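Local structure of transcriptional regulator nlh2 (Aquifex aeolicus, 4G3V) at residues I47-G52 with M158-R163; F71-G76 with K80-G85; K134-K139 with E143-T148. The protein is thought to regulate sigma54-dependent transcription, its GAF domain, captured here in an inactive state, probably controlling the activity of the activator. One frame throughout, in Å; residues are numbered along the deposited sequence. Where two conformers were deposited one is given.

Contact 1: I47-G52 with M158-R163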
loop_
_atom_site.group_PDB
_atom_site.type_symbol
_atom_site.label_atom_id
_atom_site.label_comp_id
_atom_site.label_asym_id
_atom_site.label_seq_id
_atom_site.Cartn_x
_atom_site.Cartn_y
_atom_site.Cartn_z
ATOM N N ILE A 47 5.079 -11.992 -11.488
ATOM C CA ILE A 47 4.257 -10.854 -11.835
ATOM C C ILE A 47 3.955 -11.022 -13.314
ATOM O O ILE A 47 4.873 -11.151 -14.125
ATOM C CB ILE A 47 4.983 -9.526 -11.548
ATOM C CG1 ILE A 47 5.182 -9.376 -10.042
ATOM C CG2 ILE A 47 4.209 -8.353 -12.107
ATOM C CD1 ILE A 47 6.169 -8.286 -9.617
ATOM N N ALA A 48 2.666 -11.091 -13.646
ATOM C CA ALA A 48 2.226 -11.240 -15.028
ATOM C C ALA A 48 1.569 -9.947 -15.494
ATOM O O ALA A 48 0.873 -9.275 -14.727
ATOM C CB ALA A 48 1.262 -12.384 -15.153
ATOM N N ILE A 49 1.805 -9.601 -16.753
ATOM C CA ILE A 49 1.339 -8.338 -17.282
ATOM C C ILE A 49 0.454 -8.554 -18.493
ATOM O O ILE A 49 0.673 -9.476 -19.283
ATOM C CB ILE A 49 2.533 -7.458 -17.666
ATOM C CG1 ILE A 49 3.363 -7.186 -16.415
ATOM C CG2 ILE A 49 2.057 -6.166 -18.300
ATOM C CD1 ILE A 49 4.693 -6.506 -16.677
ATOM N N ARG A 50 -0.539 -7.682 -18.630
ATOM C CA ARG A 50 -1.507 -7.756 -19.720
ATOM C C ARG A 50 -0.907 -7.291 -21.034
ATOM O O ARG A 50 -0.404 -6.178 -21.137
ATOM C CB ARG A 50 -2.702 -6.882 -19.392
ATOM C CG ARG A 50 -3.868 -7.019 -20.340
ATOM C CD ARG A 50 -5.062 -6.324 -19.713
ATOM N NE ARG A 50 -6.327 -6.597 -20.377
ATOM C CZ ARG A 50 -7.515 -6.428 -19.797
ATOM N NH1 ARG A 50 -7.591 -5.998 -18.540
ATOM N NH2 ARG A 50 -8.631 -6.697 -20.460
ATOM N N GLU A 51 -0.969 -8.157 -22.034
ATOM C CA GLU A 51 -0.587 -7.796 -23.393
ATOM C C GLU A 51 -1.793 -8.079 -24.268
ATOM O O GLU A 51 -2.127 -9.236 -24.505
ATOM C CB GLU A 51 0.617 -8.618 -23.851
ATOM C CG GLU A 51 1.833 -8.477 -22.944
ATOM C CD GLU A 51 2.980 -9.394 -23.345
ATOM O OE1 GLU A 51 2.821 -10.160 -24.322
ATOM O OE2 GLU A 51 4.038 -9.350 -22.678
ATOM N N GLY A 52 -2.452 -7.022 -24.729
ATOM C CA GLY A 52 -3.719 -7.165 -25.417
ATOM C C GLY A 52 -4.780 -7.603 -24.428
ATOM O O GLY A 52 -5.192 -6.824 -23.558
ATOM N N MET A 158 0.637 1.502 -9.317
ATOM C CA MET A 158 1.217 2.840 -9.392
ATOM C C MET A 158 2.444 2.807 -10.299
ATOM O O MET A 158 2.644 3.685 -11.128
ATOM C CB MET A 158 1.637 3.340 -8.008
ATOM C CG MET A 158 0.504 3.553 -7.007
ATOM S SD MET A 158 -0.583 4.929 -7.388
ATOM C CE MET A 158 0.554 6.304 -7.458
ATOM N N PHE A 159 3.260 1.770 -10.125
ATOM C CA PHE A 159 4.487 1.622 -10.907
ATOM C C PHE A 159 4.179 1.468 -12.400
ATOM O O PHE A 159 4.870 2.052 -13.249
ATOM C CB PHE A 159 5.284 0.417 -10.432
ATOM C CG PHE A 159 6.644 0.287 -11.083
ATOM C CD1 PHE A 159 7.622 1.230 -10.860
ATOM C CD2 PHE A 159 6.931 -0.785 -11.915
ATOM C CE1 PHE A 159 8.874 1.107 -11.455
ATOM C CE2 PHE A 159 8.167 -0.924 -12.505
ATOM C CZ PHE A 159 9.145 0.024 -12.276
ATOM N N PHE A 160 3.164 0.671 -12.725
ATOM C CA PHE A 160 2.761 0.507 -14.126
ATOM C C PHE A 160 2.359 1.856 -14.753
ATOM O O PHE A 160 2.677 2.144 -15.923
ATOM C CB PHE A 160 1.592 -0.480 -14.262
ATOM C CG PHE A 160 1.978 -1.942 -14.137
ATOM C CD1 PHE A 160 3.102 -2.348 -13.430
ATOM C CD2 PHE A 160 1.189 -2.919 -14.728
ATOM C CE1 PHE A 160 3.431 -3.699 -13.320
ATOM C CE2 PHE A 160 1.502 -4.266 -14.615
ATOM C CZ PHE A 160 2.619 -4.660 -13.913
ATOM N N LYS A 161 1.659 2.678 -13.979
ATOM C CA LYS A 161 1.281 4.023 -14.420
ATOM C C LYS A 161 2.532 4.894 -14.595
ATOM O O LYS A 161 2.674 5.616 -15.590
ATOM C CB LYS A 161 0.330 4.652 -13.395
ATOM C CG LYS A 161 -0.139 6.074 -13.725
ATOM C CD LYS A 161 -1.033 6.124 -14.946
ATOM C CE LYS A 161 -1.432 7.559 -15.273
ATOM N NZ LYS A 161 -2.460 7.628 -16.328
ATOM N N LEU A 162 3.447 4.803 -13.632
ATOM C CA LEU A 162 4.687 5.562 -13.667
ATOM C C LEU A 162 5.462 5.297 -14.956
ATOM O O LEU A 162 6.003 6.219 -15.573
ATOM C CB LEU A 162 5.543 5.194 -12.461
ATOM C CG LEU A 162 6.838 5.967 -12.255
ATOM C CD1 LEU A 162 6.579 7.457 -12.230
ATOM C CD2 LEU A 162 7.494 5.518 -10.965
ATOM N N ARG A 163 5.511 4.034 -15.349
ATOM C CA ARG A 163 6.334 3.615 -16.476
ATOM C C ARG A 163 5.538 3.472 -17.771
ATOM O O ARG A 163 6.037 2.930 -18.756
ATOM C CB ARG A 163 7.036 2.311 -16.122
ATOM C CG ARG A 163 7.923 2.444 -14.886
ATOM C CD ARG A 163 9.028 3.491 -15.106
ATOM N NE ARG A 163 9.974 3.525 -14.006
ATOM C CZ ARG A 163 11.074 2.784 -13.930
ATOM N NH1 ARG A 163 11.400 1.938 -14.903
ATOM N NH2 ARG A 163 11.848 2.890 -12.866
#
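The first torsion of Phe160 (chi1 -77°) swings its ring out from the helix and sends CE2 and CZ to the strand, where that of Ile49 (chi1 -61°) has laid the CG1-CD1 arm against them, with CG2 anti to the backbone N. The setting is the GAF fold, an antiparallel sheet whose face carrying Ile47 and Ile49 is covered by helices 25-40 and 139-162; here strand 44-51 receives a single aromatic from the last turns of helix 139-162. Because the backbones stay far apart, 9.5 Å between Ile49 CA and Phe160 CA, the ring must span most of the gap. It does so with its far end, CE2 and CZ: Ile49 CD1 lies 3.9 Å from Phe160 CZ, and Ile49 CG2 grazes Phe160 CE2 at 4.2 Å. The isoleucine approaches the ring obliquely. Ile47, two residues earlier on the same side of the strand, comes to the ring edge near its plane, where CG2 is 4.4 Å from Phe160 CZ. No hydrogen bond joins the segments, and the contact is purely apolar. Ile120 and Val122 of strand 113-122 also touch Phe160, and Phe25 and Leu29 of helix 25-40 pack on Ile49, which places the ring within the layer between sheet and helices. The closest approach of all is made by a methylene, Ile49 CG1, which stands 3.6 Å from Phe160 CZ.

Contact 2: F71-G76 with K80-G85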
loop_
_atom_site.group_PDB
_atom_site.type_symbol
_atom_site.label_atom_id
_atom_site.label_comp_id
_atom_site.label_asym_id
_atom_site.label_seq_id
_atom_site.Cartn_x
_atom_site.Cartn_y
_atom_site.Cartn_z
ATOM N N PHE A 71 -1.776 -16.576 -19.446
ATOM C CA PHE A 71 -3.093 -16.820 -18.851
ATOM C C PHE A 71 -4.169 -16.033 -19.577
ATOM O O PHE A 71 -3.998 -14.848 -19.861
ATOM C CB PHE A 71 -3.118 -16.367 -17.391
ATOM C CG PHE A 71 -2.184 -17.125 -16.489
ATOM C CD1 PHE A 71 -0.888 -16.691 -16.296
ATOM C CD2 PHE A 71 -2.616 -18.250 -15.806
ATOM C CE1 PHE A 71 -0.032 -17.373 -15.450
ATOM C CE2 PHE A 71 -1.760 -18.935 -14.954
ATOM C CZ PHE A 71 -0.470 -18.495 -14.780
ATOM N N LYS A 72 -5.295 -16.678 -19.843
ATOM C CA LYS A 72 -6.441 -16.003 -20.429
ATOM C C LYS A 72 -7.425 -15.658 -19.324
ATOM O O LYS A 72 -7.411 -16.287 -18.267
ATOM C CB LYS A 72 -7.124 -16.925 -21.437
ATOM C CG LYS A 72 -6.177 -17.462 -22.491
ATOM C CD LYS A 72 -5.667 -16.355 -23.390
ATOM C CE LYS A 72 -6.719 -15.944 -24.411
ATOM N NZ LYS A 72 -6.228 -14.857 -25.297
ATOM N N LYS A 73 -8.292 -14.678 -19.567
ATOM C CA LYS A 73 -9.345 -14.373 -18.612
ATOM C C LYS A 73 -10.093 -15.650 -18.262
ATOM O O LYS A 73 -10.493 -16.423 -19.147
ATOM C CB LYS A 73 -10.311 -13.328 -19.162
ATOM C CG LYS A 73 -9.749 -11.925 -19.173
ATOM C CD LYS A 73 -10.848 -10.894 -19.389
ATOM C CE LYS A 73 -10.293 -9.476 -19.408
ATOM N NZ LYS A 73 -11.375 -8.476 -19.615
ATOM N N GLY A 74 -10.261 -15.875 -16.963
ATOM C CA GLY A 74 -11.037 -17.000 -16.471
ATOM C C GLY A 74 -10.258 -18.299 -16.381
ATOM O O GLY A 74 -10.768 -19.275 -15.830
ATOM N N GLU A 75 -9.029 -18.308 -16.900
ATOM C CA GLU A 75 -8.207 -19.525 -16.927
ATOM C C GLU A 75 -7.392 -19.723 -15.653
ATOM O O GLU A 75 -6.407 -19.000 -15.404
ATOM C CB GLU A 75 -7.242 -19.503 -18.116
ATOM C CG GLU A 75 -6.320 -20.711 -18.144
ATOM C CD GLU A 75 -5.339 -20.687 -19.305
ATOM O OE1 GLU A 75 -5.183 -19.619 -19.944
ATOM O OE2 GLU A 75 -4.719 -21.736 -19.569
ATOM N N GLY A 76 -7.773 -20.719 -14.862
ATOM C CA GLY A 76 -7.079 -20.992 -13.617
ATOM C C GLY A 76 -7.263 -19.873 -12.597
ATOM O O GLY A 76 -8.030 -18.936 -12.810
ATOM N N LYS A 80 -8.559 -16.029 -13.202
ATOM C CA LYS A 80 -9.789 -15.522 -12.600
ATOM C C LYS A 80 -9.567 -14.154 -11.960
ATOM O O LYS A 80 -10.420 -13.274 -12.050
ATOM C CB LYS A 80 -10.352 -16.517 -11.588
ATOM C CG LYS A 80 -11.049 -17.704 -12.237
ATOM C CD LYS A 80 -11.367 -18.783 -11.213
ATOM C CE LYS A 80 -12.286 -19.833 -11.790
ATOM N NZ LYS A 80 -11.706 -20.475 -12.999
ATOM N N VAL A 81 -8.413 -13.963 -11.331
ATOM C CA VAL A 81 -8.092 -12.662 -10.750
ATOM C C VAL A 81 -7.996 -11.639 -11.871
ATOM O O VAL A 81 -8.457 -10.509 -11.734
ATOM C CB VAL A 81 -6.781 -12.711 -9.940
ATOM C CG1 VAL A 81 -6.407 -11.314 -9.450
ATOM C CG2 VAL A 81 -6.940 -13.673 -8.741
ATOM N N PHE A 82 -7.396 -12.058 -12.982
ATOM C CA PHE A 82 -7.284 -11.236 -14.186
ATOM C C PHE A 82 -8.665 -10.791 -14.662
ATOM O O PHE A 82 -8.898 -9.614 -14.928
ATOM C CB PHE A 82 -6.572 -12.065 -15.265
ATOM C CG PHE A 82 -6.423 -11.379 -16.608
ATOM C CD1 PHE A 82 -6.476 -10.006 -16.736
ATOM C CD2 PHE A 82 -6.224 -12.143 -17.748
ATOM C CE1 PHE A 82 -6.328 -9.403 -18.000
ATOM C CE2 PHE A 82 -6.076 -11.554 -19.006
ATOM C CZ PHE A 82 -6.130 -10.189 -19.132
ATOM N N GLN A 83 -9.587 -11.736 -14.738
ATOM C CA GLN A 83 -10.939 -11.484 -15.245
ATOM C C GLN A 83 -11.765 -10.560 -14.363
ATOM O O GLN A 83 -12.376 -9.605 -14.855
ATOM C CB GLN A 83 -11.688 -12.803 -15.386
ATOM C CG GLN A 83 -13.133 -12.620 -15.812
ATOM C CD GLN A 83 -13.936 -13.887 -15.673
ATOM O OE1 GLN A 83 -13.382 -14.986 -15.714
ATOM N NE2 GLN A 83 -15.261 -13.744 -15.487
ATOM N N ARG A 84 -11.793 -10.849 -13.062
ATOM C CA ARG A 84 -12.699 -10.153 -12.149
ATOM C C ARG A 84 -12.064 -8.987 -11.427
ATOM O O ARG A 84 -12.775 -8.136 -10.895
ATOM C CB ARG A 84 -13.254 -11.111 -11.109
ATOM C CG ARG A 84 -14.124 -12.165 -11.706
ATOM C CD ARG A 84 -15.028 -12.841 -10.672
ATOM N NE ARG A 84 -15.712 -13.950 -11.322
ATOM C CZ ARG A 84 -16.799 -13.816 -12.065
ATOM N NH1 ARG A 84 -17.384 -12.627 -12.195
ATOM N NH2 ARG A 84 -17.302 -14.882 -12.653
ATOM N N GLY A 85 -10.734 -8.960 -11.380
ATOM C CA GLY A 85 -10.050 -7.872 -10.716
ATOM C C GLY A 85 -10.269 -7.935 -9.213
ATOM O O GLY A 85 -10.277 -6.916 -8.530
HETATM O O HOH W 1 -12.761 -8.802 -17.376
HETATM O O HOH W 2 -13.392 -19.714 -15.042
#
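Lys80 N donates to Gly76 O at 3.0 Å, an i to i+4 amide-to-carbonyl bond at the start of helix 76-84. The same lysine reaches back with its side chain: a bend at chi4 (58°) turns NZ toward Gly74 O, 3.2 Å away, in a bond that is weak on its own but is reinforced by a water that donates to Gly74 O and accepts from Lys80 NZ. A second water joins the sides further along, accepting a hydrogen bond from Lys73 NZ and donating one to Gln83 O. Within segment 71-76, Glu75 N bonds to Lys72 O across a type II beta turn, and Glu75 OE1 accepts from Lys72 N at 2.9 Å, on the anti side of the carboxylate, so that the turn is held by backbone and side chain together. Outward from these bonds the contact becomes mainly packing. Lys73 crosses Phe82 at about a right angle and lays CG over one face of the ring, offset toward its rim, in a CH-pi contact 3.9 Å from the ring centroid. Lys73 CB also meets Gln83 CB at 4.1 Å, while Gln83 OE1 comes to 3.2 Å from Gly74 CA, a close contact and not a hydrogen bond. Beyond the ring, Leu55 and Val126 on the sheet pack against Phe82. In this strand-turn-helix unit of the GAF domain, Lys73 and Lys80 each place an ammonium in a water bridge, but only Lys73 lays methylenes on the ring, which combines a ring packed on the sheet with a hydrated, solvent-facing side.

Contact 3: K134-K139 with E143-T148; sequences KEFSDK and ENFYQT
Phe136 drives the edge of its ring at the face of Phe145, a T-shaped pair with centroids 5.3 Å apart and planes at 68°. The contact joins the end of strand 125-135 to the opening turns of helix 139-162, a strand-to-helix connection of the GAF domain. The leading atom is Phe136 CZ, 3.6 Å from Phe145 CG; CE1 beside it reaches Phe145 CB at 3.7 Å, so the edge bears on the root of the helix residue as well as on its ring. Phe145 turns its ring toward the strand through a first torsion of -160°, with CG anti to the backbone N. Lys134 approaches the same side of that ring. Its chain crosses Phe145 at about a right angle, and CD sits over the face in a CH-pi contact, 4.0 Å from the centroid, with CE 3.8 Å from Phe145 CE1. The bend at chi4 carries NZ on to Leu40 O, with which it is hydrogen-bonded. Nearer the surface, Glu143 N donates to Lys139 O at 3.2 Å, one of the first bonds of the helix; its N-cap, the poorly ordered Asp138, accepts from Ser141 N through OD1. Val42 and Ile116 also pack on Phe145. The lysine therefore divides its chemistry, laying its methylenes on an aromatic face while a backbone carbonyl satisfies its ammonium, and polar bonds, the cap less surely, hold the helix start beside an aromatic and aliphatic layer.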
loop_
_atom_site.group_PDB
_atom_site.type_symbol
_atom_site.label_atom_id
_atom_site.label_comp_id
_atom_site.label_asym_id
_atom_site.label_seq_id
_atom_site.Cartn_x
_atom_site.Cartn_y
_atom_site.Cartn_z
ATOM N N LYS A 134 3.254 -19.726 -0.808
ATOM C CA LYS A 134 3.910 -19.717 0.481
ATOM C C LYS A 134 3.202 -20.653 1.457
ATOM O O LYS A 134 1.981 -20.753 1.444
ATOM C CB LYS A 134 3.917 -18.297 1.038
ATOM C CG LYS A 134 4.528 -18.182 2.430
ATOM C CD LYS A 134 4.577 -16.724 2.866
ATOM C CE LYS A 134 4.910 -16.592 4.338
ATOM N NZ LYS A 134 6.286 -17.072 4.628
ATOM N N GLU A 135 3.975 -21.332 2.296
ATOM C CA GLU A 135 3.416 -22.227 3.306
ATOM C C GLU A 135 2.830 -21.472 4.499
ATOM O O GLU A 135 3.419 -20.517 4.993
ATOM C CB GLU A 135 4.495 -23.180 3.831
ATOM C CG GLU A 135 4.973 -24.221 2.842
ATOM C CD GLU A 135 5.785 -25.302 3.530
ATOM O OE1 GLU A 135 6.474 -24.979 4.520
ATOM O OE2 GLU A 135 5.722 -26.473 3.101
ATOM N N PHE A 136 1.688 -21.948 4.975
ATOM C CA PHE A 136 1.037 -21.409 6.161
ATOM C C PHE A 136 0.548 -22.569 7.008
ATOM O O PHE A 136 0.224 -23.638 6.480
ATOM C CB PHE A 136 -0.158 -20.548 5.782
ATOM C CG PHE A 136 0.211 -19.296 5.057
ATOM C CD1 PHE A 136 0.510 -18.142 5.757
ATOM C CD2 PHE A 136 0.269 -19.276 3.677
ATOM C CE1 PHE A 136 0.858 -16.987 5.094
ATOM C CE2 PHE A 136 0.611 -18.117 2.999
ATOM C CZ PHE A 136 0.906 -16.972 3.710
ATOM N N SER A 137 0.469 -22.343 8.315
ATOM C CA SER A 137 0.059 -23.376 9.258
ATOM C C SER A 137 -1.353 -23.161 9.812
ATOM O O SER A 137 -1.802 -23.920 10.668
ATOM C CB SER A 137 1.063 -23.450 10.406
ATOM O OG SER A 137 2.348 -23.801 9.920
ATOM N N ASP A 138 -2.044 -22.128 9.331
ATOM C CA ASP A 138 -3.440 -21.894 9.706
ATOM C C ASP A 138 -4.089 -20.833 8.821
ATOM O O ASP A 138 -3.420 -19.914 8.346
ATOM C CB ASP A 138 -3.553 -21.482 11.176
ATOM C CG ASP A 138 -2.702 -20.281 11.507
ATOM O OD1 ASP A 138 -3.077 -19.160 11.102
ATOM O OD2 ASP A 138 -1.662 -20.459 12.178
ATOM N N LYS A 139 -5.396 -20.963 8.614
ATOM C CA LYS A 139 -6.130 -20.071 7.721
ATOM C C LYS A 139 -6.059 -18.613 8.163
ATOM O O LYS A 139 -6.223 -17.702 7.351
ATOM C CB LYS A 139 -7.594 -20.503 7.627
ATOM C CG LYS A 139 -7.803 -21.828 6.913
ATOM C CD LYS A 139 -9.267 -22.241 6.930
ATOM C CE LYS A 139 -9.482 -23.579 6.234
ATOM N NZ LYS A 139 -10.901 -24.038 6.348
ATOM N N GLU A 143 -4.911 -15.069 5.997
ATOM C CA GLU A 143 -5.764 -13.916 5.727
ATOM C C GLU A 143 -5.024 -12.602 5.965
ATOM O O GLU A 143 -5.181 -11.643 5.208
ATOM C CB GLU A 143 -7.038 -13.971 6.577
ATOM C CG GLU A 143 -8.019 -15.065 6.151
ATOM C CD GLU A 143 -9.263 -15.128 7.038
ATOM O OE1 GLU A 143 -9.589 -14.108 7.689
ATOM O OE2 GLU A 143 -9.912 -16.199 7.086
ATOM N N ASN A 144 -4.205 -12.558 7.008
ATOM C CA ASN A 144 -3.422 -11.364 7.287
ATOM C C ASN A 144 -2.398 -11.104 6.188
ATOM O O ASN A 144 -2.203 -9.969 5.747
ATOM C CB ASN A 144 -2.714 -11.493 8.634
ATOM C CG ASN A 144 -1.824 -10.301 8.942
ATOM O OD1 ASN A 144 -2.312 -9.205 9.233
ATOM N ND2 ASN A 144 -0.511 -10.512 8.888
ATOM N N PHE A 145 -1.751 -12.171 5.737
ATOM C CA PHE A 145 -0.722 -12.059 4.724
ATOM C C PHE A 145 -1.325 -11.561 3.413
ATOM O O PHE A 145 -0.703 -10.779 2.675
ATOM C CB PHE A 145 -0.067 -13.419 4.520
ATOM C CG PHE A 145 1.280 -13.349 3.888
ATOM C CD1 PHE A 145 2.399 -13.116 4.658
ATOM C CD2 PHE A 145 1.432 -13.535 2.535
ATOM C CE1 PHE A 145 3.649 -13.062 4.078
ATOM C CE2 PHE A 145 2.673 -13.477 1.945
ATOM C CZ PHE A 145 3.782 -13.237 2.712
ATOM N N TYR A 146 -2.549 -11.991 3.128
ATOM C CA TYR A 146 -3.206 -11.588 1.907
ATOM C C TYR A 146 -3.283 -10.066 1.798
ATOM O O TYR A 146 -3.112 -9.518 0.713
ATOM C CB TYR A 146 -4.621 -12.184 1.788
ATOM C CG TYR A 146 -5.549 -11.231 1.095
ATOM C CD1 TYR A 146 -5.349 -10.891 -0.240
ATOM C CD2 TYR A 146 -6.598 -10.628 1.776
ATOM C CE1 TYR A 146 -6.180 -9.982 -0.882
ATOM C CE2 TYR A 146 -7.428 -9.725 1.148
ATOM C CZ TYR A 146 -7.216 -9.403 -0.182
ATOM O OH TYR A 146 -8.052 -8.507 -0.815
ATOM N N GLN A 147 -3.547 -9.381 2.905
ATOM C CA GLN A 147 -3.716 -7.924 2.863
ATOM C C GLN A 147 -2.439 -7.288 2.320
ATOM O O GLN A 147 -2.473 -6.360 1.496
ATOM C CB GLN A 147 -4.056 -7.363 4.255
ATOM C CG GLN A 147 -4.464 -5.872 4.251
ATOM C CD GLN A 147 -5.003 -5.368 5.604
ATOM O OE1 GLN A 147 -4.950 -6.075 6.612
ATOM N NE2 GLN A 147 -5.537 -4.142 5.616
ATOM N N THR A 148 -1.305 -7.799 2.770
ATOM C CA THR A 148 -0.026 -7.252 2.346
ATOM C C THR A 148 0.262 -7.514 0.862
ATOM O O THR A 148 0.757 -6.635 0.155
ATOM C CB THR A 148 1.101 -7.790 3.218
ATOM O OG1 THR A 148 0.960 -7.248 4.533
ATOM C CG2 THR A 148 2.442 -7.383 2.666
#

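Beyond helices 4-19 and 25-40, the chain enters the sheet at strand 44-51, where contact 1 opens; it closes only at the end of helix 139-162, so its loop takes in 105 residues, including most of the sheet. Contacts 2 and 3 are nested within it, in series and without crossing. Contact 2 is a short closure joining strand 70-72, at an outer end of the sheet, to helix 76-84, and it touches contact 1 where Arg50 NH1 packs on Phe82. Contact 3 closes another short loop between strand 125-135 and the start of helix 139-162. Contacts 1 and 3 thus fasten one long helix near both ends, their centres about 25 Å apart.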